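Local coordinates for KLLA0E02245p (Kluyveromyces lactis, PDB 4GPS), which removes NAD caps from the 5' ends of RNAs, decaps mRNA and degrades RNA as a 5'-3' exoribonuclease, with a divalent metal cation as cofactor, at residues 356-359 and 360-363; 304-307 and 308-312; 165-168 and 169-173. All coordinates share one frame; numbering follows the deposited sequence.

Contact 1. Residues 356-359 and 360-363; sequences SSIV and GKPG
Ser357 and Gly360, then Ile358 and Lys361, are joined through their backbones in two overlapping type I beta turns, in the loop between helices 346-353 and 370-393. Both bonds are weak. Gly360 N gives its hydrogen to Ser357 O over 3.3 Å, and Lys361 N reaches Ile358 O at 3.5 Å with a fairly straight N-H...O angle of 166°. Two further carbonyls, Val359 O and Lys361 O, both accept from Lys367 NZ, so one ammonium group draws together the end of the double turn and the chain leaving it.

Around this polar backbone the side chains divide. Val359, an inner residue of both turns, meets Asn73 and Val75, while buried Ile358 rests on Leu302 and Arg308, two residues that Lys361 touches as well. The lysine is set by its first torsion, which places CG between the backbone N and the carbonyl carbon (chi1 70°) and folds the aliphatic chain back past the carbonyl of Ile358, with Lys361 CG 3.5 Å from Ile358 O. A second bend, at chi3, then carries Lys361 CE alongside the isoleucine, 4.3 Å from Ile358 CG1.

Contact 2. Residues 304-307 and 308-312; sequences NTYH and RRKLL
Asn304 O accepts from Arg308 N in the first turn of helix 305-319, which links the parallel strands 290-297 and 325-331 of the PD-(D/E)XK nuclease fold. Asn304 is its N-cap: OD1 takes the hydrogen of His307 N at 3.0 Å, in the carbonyl plane and on a lone pair, which satisfies an amide of the first turn. Regular i to i+4 bonds follow, from Arg309 N, Lys310 N and Leu311 N.

His307, buried, is held from both ends of the residue. Its carbonyl O receives Leu311 N at 2.9 Å and has Leu311 CG close beside it, while its imidazole ND1 is hydrogen-bonded to Lys301 N and the ring meets Phe300 edge-to-face.

Thr305 and Arg309 run side by side. With OG1 beside the backbone N (chi1 -70°) and CG2 therefore opposite it, the threonine lays this methyl over one face of the guanidinium, off-centre toward the rim; the 3.0 Å between Thr305 CG2 and Arg309 NH1 is too short to be trusted in detail. Arg309 NE bonds to Phe193 O, and the group makes a cation-pi contact with Phe365. Cut back to an alanine, this residue would lose its guanidinium, which would probably leave Phe193 O without this donor, Phe365 without its cation and the Thr305 methyl without the flat group it lies on.

Lys310 extends from the helix and bends at chi3, bringing its ammonium beside Tyr306 at a slant to the ring. Its side chain lies about 6 Å from that of Lys295, a probable substrate-binding residue. Lys310 NZ ends 3.9 Å from Tyr306 CE1.

Contact 3. Residues 165-168 and 169-173; sequences QRYE and KTLNP
Tyr167 swings CG opposite its backbone N (chi1 -165°), which sends the ring forward along the chain to Thr170 and Leu171; the turn of the backbone brings Thr170 CB over the ring, and its chi1 (-45° for OG1) puts CG2 opposite the backbone N, toward the phenol end. The two side chains cross at about a right angle. Thr170 CB sits almost squarely over one ring face, 3.8 Å from the centroid of the Tyr167 ring, in a CH-pi contact. Leu171 instead arrives at the ring edge, near its plane, with Leu171 CD2 3.7 Å from Tyr167 CD2.

The backbone here makes two overlapping beta turns, 167-170 and 168-171, on the way from helix 156-167 to strand 176-181. Thr170 N donates to Tyr167 O at 2.9 Å, and Leu171 N to Glu168 O at 3.0 Å. The buried ring also packs on Lys87, Val89 and His90 of strand 86-95, on Leu276 and on the ring of His266, so it joins the helix end to the neighbouring strands. At the phenol end a water donates to Thr170 O at 2.8 Å. The oxygen of the same water lies 3.4 Å from Tyr167 OH, a weak bond.

Overall arrangement
The chain order is contact 3, contact 2, contact 1, all within the RAI1-like PD-(D/E)XK nuclease range. Contacts 1 and 2 are neighbours, their centres 14 Å apart: loop 356-363, between helices 346-353 and 370-393, packs on the first turns of helix 305-319, where Ile358 CD1 comes within 3.6 Å of Arg308 NE. The loop thus covers the start of the helix whose Lys310 lies near Lys295 and Gln317, which probably bind substrate. Contact 3 lies on the opposite side of the chain's centre, at the end of helix 156-167, about 25 Å from contact 2 and 35 Å from contact 1 between nearest atoms, and, like contact 1, at the surface away from metal- and substrate-binding residues.

Contact 1. Residues 356-359 and 360-363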
ATOM      1  N   SER A 356       5.628  -2.739  24.003  1.00 67.13           N
ATOM      2  CA  SER A 356       6.826  -2.764  24.837  1.00 70.68           C
ATOM      3  C   SER A 356       7.291  -4.218  24.984  1.00 66.55           C
ATOM      4  O   SER A 356       8.384  -4.500  25.475  1.00 67.99           O
ATOM      5  CB  SER A 356       6.536  -2.107  26.211  1.00 73.08           C
ATOM      6  OG  SER A 356       5.168  -2.202  26.593  1.00 75.05           O
ATOM      7  N   SER A 357       6.455  -5.134  24.513  1.00 65.64           N
ATOM      8  CA  SER A 357       6.744  -6.561  24.561  1.00 63.31           C
ATOM      9  C   SER A 357       7.326  -7.149  23.259  1.00 64.01           C
ATOM     10  O   SER A 357       8.241  -7.969  23.299  1.00 58.84           O
ATOM     11  CB  SER A 357       5.474  -7.311  24.939  1.00 62.84           C
ATOM     12  OG  SER A 357       5.475  -8.608  24.381  1.00 61.69           O
ATOM     13  N   ILE A 358       6.799  -6.752  22.103  1.00 64.75           N
ATOM     14  CA  ILE A 358       7.327  -7.292  20.856  1.00 63.08           C
ATOM     15  C   ILE A 358       8.660  -6.634  20.572  1.00 64.44           C
ATOM     16  O   ILE A 358       9.501  -7.183  19.872  1.00 61.13           O
ATOM     17  CB  ILE A 358       6.369  -7.041  19.655  1.00 61.72           C
ATOM     18  CG1 ILE A 358       6.854  -7.805  18.423  1.00 58.53           C
ATOM     19  CG2 ILE A 358       6.314  -5.561  19.305  1.00 58.88           C
ATOM     20  CD1 ILE A 358       5.811  -7.923  17.355  1.00 56.18           C
ATOM     21  N   VAL A 359       8.849  -5.446  21.128  1.00 67.73           N
ATOM     22  CA  VAL A 359      10.078  -4.699  20.904  1.00 70.55           C
ATOM     23  C   VAL A 359      11.242  -5.297  21.705  1.00 72.47           C
ATOM     24  O   VAL A 359      12.408  -4.972  21.482  1.00 72.16           O
ATOM     25  CB  VAL A 359       9.838  -3.219  21.252  1.00 69.04           C
ATOM     26  CG1 VAL A 359      10.635  -2.815  22.478  1.00 68.95           C
ATOM     27  CG2 VAL A 359      10.142  -2.362  20.050  1.00 64.10           C
ATOM     28  N   GLY A 360      10.905  -6.187  22.629  1.00 74.93           N
ATOM     29  CA  GLY A 360      11.914  -6.836  23.435  1.00 77.37           C
ATOM     30  C   GLY A 360      12.729  -7.890  22.698  1.00 81.46           C
ATOM     31  O   GLY A 360      13.818  -8.248  23.144  1.00 84.00           O
ATOM     32  N   LYS A 361      12.241  -8.409  21.576  1.00 81.51           N
ATOM     33  CA  LYS A 361      13.038  -9.412  20.888  1.00 83.13           C
ATOM     34  C   LYS A 361      14.069  -8.800  19.946  1.00 83.97           C
ATOM     35  O   LYS A 361      13.843  -7.753  19.340  1.00 80.71           O
ATOM     36  CB  LYS A 361      12.152 -10.425  20.154  1.00 81.64           C
ATOM     37  CG  LYS A 361      11.409  -9.918  18.958  1.00 80.97           C
ATOM     38  CD  LYS A 361      10.327 -10.914  18.579  1.00 78.77           C
ATOM     39  CE  LYS A 361       9.319 -11.057  19.696  1.00 77.82           C
ATOM     40  NZ  LYS A 361       8.277 -12.060  19.370  1.00 80.97           N
ATOM     41  N   PRO A 362      15.238  -9.447  19.840  1.00 86.07           N
ATOM     42  CA  PRO A 362      16.358  -9.023  18.993  1.00 85.98           C
ATOM     43  C   PRO A 362      15.974  -9.020  17.516  1.00 84.53           C
ATOM     44  O   PRO A 362      15.013  -9.680  17.124  1.00 86.50           O
ATOM     45  CB  PRO A 362      17.433 -10.055  19.322  1.00 87.13           C
ATOM     46  CG  PRO A 362      16.628 -11.287  19.593  1.00 85.96           C
ATOM     47  CD  PRO A 362      15.518 -10.756  20.459  1.00 85.18           C
ATOM     48  N   GLY A 363      16.717  -8.290  16.692  1.00 81.68           N
ATOM     49  CA  GLY A 363      16.380  -8.252  15.280  1.00 79.23           C
ATOM     50  C   GLY A 363      17.210  -7.281  14.481  1.00 76.29           C
ATOM     51  O   GLY A 363      17.665  -6.274  15.007  1.00 75.82           O
TER

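Contact 2. Residues 304-307 and 308-312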
ATOM      1  N   ASN A 304       8.835 -14.546  13.195  1.00 42.96           N
ATOM      2  CA  ASN A 304       9.145 -14.948  11.826  1.00 39.75           C
ATOM      3  C   ASN A 304       9.284 -13.697  10.977  1.00 41.29           C
ATOM      4  O   ASN A 304       8.375 -12.893  10.888  1.00 45.19           O
ATOM      5  CB  ASN A 304       8.043 -15.822  11.253  1.00 35.10           C
ATOM      6  CG  ASN A 304       8.306 -16.196   9.852  1.00 44.14           C
ATOM      7  OD1 ASN A 304       8.113 -15.386   8.913  1.00 48.45           O
ATOM      8  ND2 ASN A 304       8.791 -17.429   9.665  1.00 47.10           N
ATOM      9  N   THR A 305      10.442 -13.522  10.371  1.00 45.56           N
ATOM     10  CA  THR A 305      10.725 -12.358   9.551  1.00 47.39           C
ATOM     11  C   THR A 305       9.712 -12.098   8.436  1.00 51.68           C
ATOM     12  O   THR A 305       9.321 -10.950   8.179  1.00 53.04           O
ATOM     13  CB  THR A 305      12.113 -12.511   8.945  1.00 49.80           C
ATOM     14  OG1 THR A 305      13.077 -12.376   9.986  1.00 57.02           O
ATOM     15  CG2 THR A 305      12.376 -11.473   7.889  1.00 49.48           C
ATOM     16  N   TYR A 306       9.298 -13.160   7.764  1.00 49.31           N
ATOM     17  CA  TYR A 306       8.358 -13.025   6.675  1.00 48.36           C
ATOM     18  C   TYR A 306       7.005 -12.427   7.143  1.00 47.73           C
ATOM     19  O   TYR A 306       6.385 -11.590   6.455  1.00 48.65           O
ATOM     20  CB  TYR A 306       8.189 -14.402   6.010  1.00 45.51           C
ATOM     21  CG  TYR A 306       7.091 -14.507   4.987  1.00 49.00           C
ATOM     22  CD1 TYR A 306       5.750 -14.634   5.381  1.00 46.07           C
ATOM     23  CD2 TYR A 306       7.389 -14.566   3.624  1.00 54.94           C
ATOM     24  CE1 TYR A 306       4.735 -14.835   4.447  1.00 52.06           C
ATOM     25  CE2 TYR A 306       6.379 -14.767   2.667  1.00 56.44           C
ATOM     26  CZ  TYR A 306       5.056 -14.912   3.087  1.00 60.21           C
ATOM     27  OH  TYR A 306       4.074 -15.214   2.165  1.00 61.46           O
ATOM     28  N   HIS A 307       6.556 -12.839   8.315  1.00 44.49           N
ATOM     29  CA  HIS A 307       5.291 -12.361   8.829  1.00 41.72           C
ATOM     30  C   HIS A 307       5.384 -10.936   9.375  1.00 43.47           C
ATOM     31  O   HIS A 307       4.443 -10.149   9.246  1.00 44.04           O
ATOM     32  CB  HIS A 307       4.786 -13.333   9.897  1.00 41.13           C
ATOM     33  CG  HIS A 307       3.984 -14.466   9.341  1.00 37.27           C
ATOM     34  ND1 HIS A 307       3.615 -15.562  10.088  1.00 40.12           N
ATOM     35  CD2 HIS A 307       3.416 -14.634   8.123  1.00 40.48           C
ATOM     36  CE1 HIS A 307       2.843 -16.352   9.357  1.00 40.80           C
ATOM     37  NE2 HIS A 307       2.706 -15.809   8.159  1.00 36.45           N
ATOM     38  N   ARG A 308       6.523 -10.588   9.962  1.00 42.87           N
ATOM     39  CA  ARG A 308       6.699  -9.244  10.490  1.00 44.25           C
ATOM     40  C   ARG A 308       6.708  -8.275   9.319  1.00 45.39           C
ATOM     41  O   ARG A 308       6.161  -7.184   9.417  1.00 47.89           O
ATOM     42  CB  ARG A 308       7.994  -9.145  11.301  1.00 43.36           C
ATOM     43  CG  ARG A 308       7.977 -10.026  12.569  1.00 45.10           C
ATOM     44  CD  ARG A 308       7.048  -9.497  13.661  1.00 48.64           C
ATOM     45  NE  ARG A 308       7.477  -8.182  14.146  1.00 47.30           N
ATOM     46  CZ  ARG A 308       8.543  -7.951  14.916  1.00 46.12           C
ATOM     47  NH1 ARG A 308       9.321  -8.942  15.326  1.00 45.79           N
ATOM     48  NH2 ARG A 308       8.847  -6.705  15.251  1.00 46.46           N
ATOM     49  N   ARG A 309       7.315  -8.685   8.204  1.00 47.53           N
ATOM     50  CA  ARG A 309       7.353  -7.861   6.992  1.00 45.77           C
ATOM     51  C   ARG A 309       5.943  -7.661   6.457  1.00 43.36           C
ATOM     52  O   ARG A 309       5.570  -6.555   6.064  1.00 43.29           O
ATOM     53  CB  ARG A 309       8.164  -8.542   5.894  1.00 47.23           C
ATOM     54  CG  ARG A 309       9.527  -8.003   5.691  1.00 49.54           C
ATOM     55  CD  ARG A 309      10.390  -9.042   5.031  1.00 51.76           C
ATOM     56  NE  ARG A 309      11.779  -8.758   5.331  1.00 52.35           N
ATOM     57  CZ  ARG A 309      12.758  -9.646   5.291  1.00 52.96           C
ATOM     58  NH1 ARG A 309      12.515 -10.915   4.959  1.00 54.58           N
ATOM     59  NH2 ARG A 309      13.985  -9.249   5.577  1.00 52.84           N
ATOM     60  N   LYS A 310       5.171  -8.742   6.432  1.00 38.52           N
ATOM     61  CA  LYS A 310       3.804  -8.678   5.934  1.00 44.21           C
ATOM     62  C   LYS A 310       2.930  -7.764   6.815  1.00 43.02           C
ATOM     63  O   LYS A 310       2.188  -6.927   6.297  1.00 44.79           O
ATOM     64  CB  LYS A 310       3.206 -10.095   5.834  1.00 43.02           C
ATOM     65  CG  LYS A 310       1.758 -10.098   5.469  1.00 56.35           C
ATOM     66  CD  LYS A 310       1.155 -11.498   5.473  1.00 71.48           C
ATOM     67  CE  LYS A 310       1.644 -12.354   4.320  1.00 78.51           C
ATOM     68  NZ  LYS A 310       0.982 -13.695   4.393  1.00 84.10           N
ATOM     69  N   LEU A 311       3.027  -7.921   8.134  1.00 39.27           N
ATOM     70  CA  LEU A 311       2.265  -7.091   9.069  1.00 40.14           C
ATOM     71  C   LEU A 311       2.656  -5.617   8.900  1.00 41.90           C
ATOM     72  O   LEU A 311       1.784  -4.750   8.817  1.00 41.50           O
ATOM     73  CB  LEU A 311       2.504  -7.546  10.511  1.00 40.72           C
ATOM     74  CG  LEU A 311       1.924  -8.938  10.818  1.00 41.48           C
ATOM     75  CD1 LEU A 311       2.569  -9.470  12.065  1.00 40.13           C
ATOM     76  CD2 LEU A 311       0.398  -8.877  10.979  1.00 38.51           C
ATOM     77  N   LEU A 312       3.954  -5.326   8.799  1.00 40.24           N
ATOM     78  CA  LEU A 312       4.378  -3.939   8.627  1.00 39.66           C
ATOM     79  C   LEU A 312       3.852  -3.380   7.304  1.00 43.02           C
ATOM     80  O   LEU A 312       3.353  -2.259   7.240  1.00 46.72           O
ATOM     81  CB  LEU A 312       5.911  -3.827   8.675  1.00 37.17           C
ATOM     82  CG  LEU A 312       6.530  -2.447   8.407  1.00 34.84           C
ATOM     83  CD1 LEU A 312       6.072  -1.481   9.523  1.00 35.89           C
ATOM     84  CD2 LEU A 312       8.073  -2.539   8.309  1.00 29.40           C
TER

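Contact 3. Residues 165-168 and 169-173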
ATOM      1  N   GLN A 165      -4.776  14.118 -14.421  1.00 48.71           N
ATOM      2  CA  GLN A 165      -5.359  15.148 -15.262  1.00 49.37           C
ATOM      3  C   GLN A 165      -6.628  15.723 -14.620  1.00 48.25           C
ATOM      4  O   GLN A 165      -6.870  16.914 -14.705  1.00 49.57           O
ATOM      5  CB  GLN A 165      -5.655  14.544 -16.630  1.00 53.76           C
ATOM      6  CG  GLN A 165      -6.673  15.268 -17.477  1.00 64.86           C
ATOM      7  CD  GLN A 165      -6.735  14.691 -18.895  1.00 72.90           C
ATOM      8  OE1 GLN A 165      -5.739  14.746 -19.637  1.00 77.13           O
ATOM      9  NE2 GLN A 165      -7.896  14.125 -19.274  1.00 65.20           N
ATOM     10  N   ARG A 166      -7.425  14.882 -13.964  1.00 45.43           N
ATOM     11  CA  ARG A 166      -8.658  15.337 -13.347  1.00 44.69           C
ATOM     12  C   ARG A 166      -8.457  16.135 -12.089  1.00 45.82           C
ATOM     13  O   ARG A 166      -9.330  16.912 -11.709  1.00 51.77           O
ATOM     14  CB  ARG A 166      -9.538  14.173 -12.937  1.00 47.39           C
ATOM     15  CG  ARG A 166     -10.422  13.588 -13.946  1.00 53.80           C
ATOM     16  CD  ARG A 166     -11.179  12.481 -13.224  1.00 64.01           C
ATOM     17  NE  ARG A 166     -12.580  12.800 -12.966  1.00 60.13           N
ATOM     18  CZ  ARG A 166     -13.558  12.621 -13.852  1.00 56.63           C
ATOM     19  NH1 ARG A 166     -13.296  12.122 -15.062  1.00 50.47           N
ATOM     20  NH2 ARG A 166     -14.803  12.933 -13.519  1.00 62.76           N
ATOM     21  N   TYR A 167      -7.339  15.908 -11.413  1.00 42.77           N
ATOM     22  CA  TYR A 167      -7.068  16.573 -10.146  1.00 42.11           C
ATOM     23  C   TYR A 167      -5.977  17.631 -10.188  1.00 44.19           C
ATOM     24  O   TYR A 167      -5.740  18.316  -9.212  1.00 47.98           O
ATOM     25  CB  TYR A 167      -6.670  15.515  -9.116  1.00 43.70           C
ATOM     26  CG  TYR A 167      -6.704  15.993  -7.684  1.00 45.49           C
ATOM     27  CD1 TYR A 167      -7.914  16.137  -7.017  1.00 45.01           C
ATOM     28  CD2 TYR A 167      -5.528  16.335  -7.005  1.00 46.83           C
ATOM     29  CE1 TYR A 167      -7.967  16.615  -5.702  1.00 49.79           C
ATOM     30  CE2 TYR A 167      -5.567  16.807  -5.673  1.00 49.41           C
ATOM     31  CZ  TYR A 167      -6.794  16.942  -5.037  1.00 50.35           C
ATOM     32  OH  TYR A 167      -6.862  17.391  -3.737  1.00 57.45           O
ATOM     33  N   GLU A 168      -5.307  17.773 -11.314  1.00 47.22           N
ATOM     34  CA  GLU A 168      -4.186  18.693 -11.388  1.00 52.31           C
ATOM     35  C   GLU A 168      -4.454  20.128 -10.983  1.00 49.72           C
ATOM     36  O   GLU A 168      -3.640  20.751 -10.316  1.00 52.92           O
ATOM     37  CB  GLU A 168      -3.586  18.632 -12.786  1.00 53.54           C
ATOM     38  CG  GLU A 168      -3.610  19.902 -13.536  1.00 60.12           C
ATOM     39  CD  GLU A 168      -2.919  19.704 -14.831  1.00 70.23           C
ATOM     40  OE1 GLU A 168      -1.667  19.590 -14.806  1.00 72.40           O
ATOM     41  OE2 GLU A 168      -3.626  19.627 -15.863  1.00 73.87           O
ATOM     42  N   LYS A 169      -5.585  20.645 -11.415  1.00 47.42           N
ATOM     43  CA  LYS A 169      -5.974  21.993 -11.084  1.00 51.26           C
ATOM     44  C   LYS A 169      -6.060  22.187  -9.577  1.00 46.40           C
ATOM     45  O   LYS A 169      -5.897  23.291  -9.086  1.00 48.98           O
ATOM     46  CB  LYS A 169      -7.329  22.311 -11.724  1.00 58.34           C
ATOM     47  CG  LYS A 169      -7.325  22.086 -13.227  1.00 74.15           C
ATOM     48  CD  LYS A 169      -8.404  22.881 -13.951  1.00 81.65           C
ATOM     49  CE  LYS A 169      -7.864  24.243 -14.388  1.00 85.66           C
ATOM     50  NZ  LYS A 169      -6.546  24.092 -15.089  1.00 83.77           N
ATOM     51  N   THR A 170      -6.295  21.102  -8.853  1.00 38.89           N
ATOM     52  CA  THR A 170      -6.448  21.149  -7.418  1.00 38.08           C
ATOM     53  C   THR A 170      -5.155  20.897  -6.636  1.00 40.84           C
ATOM     54  O   THR A 170      -5.154  20.961  -5.412  1.00 38.80           O
ATOM     55  CB  THR A 170      -7.516  20.143  -6.969  1.00 39.38           C
ATOM     56  OG1 THR A 170      -8.657  20.248  -7.836  1.00 45.38           O
ATOM     57  CG2 THR A 170      -7.959  20.417  -5.514  1.00 33.49           C
ATOM     58  N   LEU A 171      -4.051  20.625  -7.324  1.00 39.07           N
ATOM     59  CA  LEU A 171      -2.821  20.374  -6.600  1.00 41.47           C
ATOM     60  C   LEU A 171      -2.326  21.665  -5.954  1.00 44.80           C
ATOM     61  O   LEU A 171      -2.699  22.760  -6.368  1.00 48.55           O
ATOM     62  CB  LEU A 171      -1.754  19.824  -7.546  1.00 44.41           C
ATOM     63  CG  LEU A 171      -1.949  18.381  -8.006  1.00 45.89           C
ATOM     64  CD1 LEU A 171      -0.863  18.031  -8.968  1.00 47.64           C
ATOM     65  CD2 LEU A 171      -1.947  17.428  -6.820  1.00 42.27           C
ATOM     66  N   ASN A 172      -1.481  21.536  -4.946  1.00 41.31           N
ATOM     67  CA  ASN A 172      -0.921  22.699  -4.271  1.00 41.74           C
ATOM     68  C   ASN A 172       0.333  23.121  -5.052  1.00 42.28           C
ATOM     69  O   ASN A 172       1.365  22.479  -4.955  1.00 41.89           O
ATOM     70  CB  ASN A 172      -0.587  22.304  -2.837  1.00 39.96           C
ATOM     71  CG  ASN A 172       0.022  23.437  -2.022  1.00 44.36           C
ATOM     72  OD1 ASN A 172      -0.045  23.403  -0.802  1.00 51.87           O
ATOM     73  ND2 ASN A 172       0.639  24.406  -2.668  1.00 38.32           N
ATOM     74  N   PRO A 173       0.252  24.226  -5.813  1.00 42.63           N
ATOM     75  CA  PRO A 173       1.357  24.751  -6.633  1.00 45.11           C
ATOM     76  C   PRO A 173       2.602  25.148  -5.857  1.00 45.87           C
ATOM     77  O   PRO A 173       3.650  25.410  -6.439  1.00 46.61           O
ATOM     78  CB  PRO A 173       0.726  25.956  -7.350  1.00 41.39           C
ATOM     79  CG  PRO A 173      -0.135  26.515  -6.331  1.00 41.28           C
ATOM     80  CD  PRO A 173      -0.779  25.263  -5.626  1.00 42.41           C
TER
HETATM   81  O   HOH W   1      -4.333  19.572  -3.129  1.00 60.83           O